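Local coordinates for phosphatidylinositol-specific phospholipase C1 (Streptomyces antibioticus, PDB 3H4X), which is a bacterial member of the phosphoinositide-specific phospholipase C family, folded around a TIM-type barrel, at residues A214-L217 against K218-A222. Numbering follows the deposited sequence.
Sequences AGHL and KDLAA
With chi1 at 167°, His216 turns CG away from its own backbone N and sets its ring beside Leu220, one helical turn on, whose CG lies opposite its carbonyl carbon. The isobutyl group covers one face of the imidazole: Leu220 CD1 sits 3.8 Å from the centroid of the His216 ring, 29° off the normal, a CH-pi contact. That methyl lies over the NE2-CE1 side of the ring, 3.5 Å from Leu220 CD1 to His216 NE2, while Leu220 CG stands above the plane nearer the rim, 3.8 Å from His216 CE1. The ring's rotation has a second hold, since His216 NE2 is hydrogen-bonded to Asp146 OD2, and the Tyr213 ring meets it with the planes well inclined. Leu217 CD2 only grazes Leu220 CD1 at 4.5 Å, and Leu217 packs against Ser229. Lys218 bends at chi3 and chi4, which curls its ammonium back into a salt bridge to Asp219, whose hydrogen bond, Lys218 NZ to Asp219 OD1 at 3.3 Å, is weak. Four successive i to i+4 bonds frame these side chains; Leu220 N to His216 O, 2.9 Å with an N-H...O angle of 167°, joins the backbones of the same two residues that make the CH-pi contact. This is the regular alpha-helical i, i+4 arrangement on helix 209-222, which links parallel strands 189-195 and 232-236 as the helix of a beta-alpha-beta unit in the TIM-type barrel; His216 also lines an acetyl group pocket with Pro142 and Glu212.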
loop_
_atom_site.group_PDB
_atom_site.type_symbol
_atom_site.label_atom_id
_atom_site.label_comp_id
_atom_site.label_asym_id
_atom_site.label_seq_id
_atom_site.Cartn_x
_atom_site.Cartn_y
_atom_site.Cartn_z
ATOM N N ALA A 214 -11.546 -1.052 -8.368
ATOM C CA ALA A 214 -11.376 -0.314 -9.614
ATOM C C ALA A 214 -12.732 0.043 -10.223
ATOM O O ALA A 214 -12.916 1.144 -10.741
ATOM C CB ALA A 214 -10.534 -1.098 -10.604
ATOM N N GLY A 215 -13.678 -0.886 -10.156
ATOM C CA GLY A 215 -15.030 -0.619 -10.641
ATOM C C GLY A 215 -15.695 0.503 -9.862
ATOM O O GLY A 215 -16.419 1.330 -10.419
ATOM N N HIS A 216 -15.430 0.529 -8.563
ATOM C CA HIS A 216 -15.891 1.589 -7.681
ATOM C C HIS A 216 -15.339 2.954 -8.114
ATOM O O HIS A 216 -16.085 3.931 -8.186
ATOM C CB HIS A 216 -15.494 1.209 -6.253
ATOM C CG HIS A 216 -15.611 2.310 -5.251
ATOM N ND1 HIS A 216 -16.818 2.831 -4.839
ATOM C CD2 HIS A 216 -14.660 2.937 -4.518
ATOM C CE1 HIS A 216 -16.603 3.756 -3.919
ATOM N NE2 HIS A 216 -15.302 3.837 -3.707
ATOM N N LEU A 217 -14.047 3.024 -8.427
ATOM C CA LEU A 217 -13.472 4.279 -8.911
ATOM C C LEU A 217 -14.108 4.705 -10.230
ATOM O O LEU A 217 -14.432 5.874 -10.430
ATOM C CB LEU A 217 -11.956 4.166 -9.066
ATOM C CG LEU A 217 -11.155 3.940 -7.783
ATOM C CD1 LEU A 217 -9.674 3.999 -8.095
ATOM C CD2 LEU A 217 -11.518 4.954 -6.703
ATOM N N LYS A 218 -14.270 3.753 -11.138
ATOM C CA LYS A 218 -14.905 4.027 -12.419
ATOM C C LYS A 218 -16.299 4.617 -12.209
ATOM O O LYS A 218 -16.676 5.605 -12.848
ATOM C CB LYS A 218 -14.982 2.743 -13.247
ATOM C CG LYS A 218 -15.694 2.899 -14.582
ATOM C CD LYS A 218 -15.657 1.605 -15.388
ATOM C CE LYS A 218 -16.427 0.484 -14.706
ATOM N NZ LYS A 218 -17.904 0.667 -14.799
ATOM N N ASP A 219 -17.058 4.015 -11.303
ATOM C CA ASP A 219 -18.415 4.469 -11.031
ATOM C C ASP A 219 -18.435 5.845 -10.367
ATOM O O ASP A 219 -19.241 6.700 -10.730
ATOM C CB ASP A 219 -19.168 3.433 -10.196
ATOM C CG ASP A 219 -19.413 2.137 -10.958
ATOM O OD1 ASP A 219 -19.340 2.150 -12.204
ATOM O OD2 ASP A 219 -19.672 1.104 -10.309
ATOM N N LEU A 220 -17.540 6.070 -9.407
ATOM C CA LEU A 220 -17.426 7.389 -8.793
ATOM C C LEU A 220 -17.111 8.451 -9.838
ATOM O O LEU A 220 -17.726 9.523 -9.855
ATOM C CB LEU A 220 -16.339 7.403 -7.718
ATOM C CG LEU A 220 -16.631 6.681 -6.402
ATOM C CD1 LEU A 220 -15.424 6.795 -5.490
ATOM C CD2 LEU A 220 -17.873 7.252 -5.730
ATOM N N ALA A 221 -16.152 8.160 -10.708
ATOM C CA ALA A 221 -15.741 9.126 -11.720
ATOM C C ALA A 221 -16.913 9.485 -12.627
ATOM O O ALA A 221 -17.112 10.653 -12.964
ATOM C CB ALA A 221 -14.573 8.585 -12.535
ATOM N N ALA A 222 -17.688 8.480 -13.015
ATOM C CA ALA A 222 -18.843 8.687 -13.887
ATOM C C ALA A 222 -19.886 9.578 -13.223
ATOM O O ALA A 222 -20.650 10.272 -13.900
ATOM C CB ALA A 222 -19.453 7.351 -14.262
#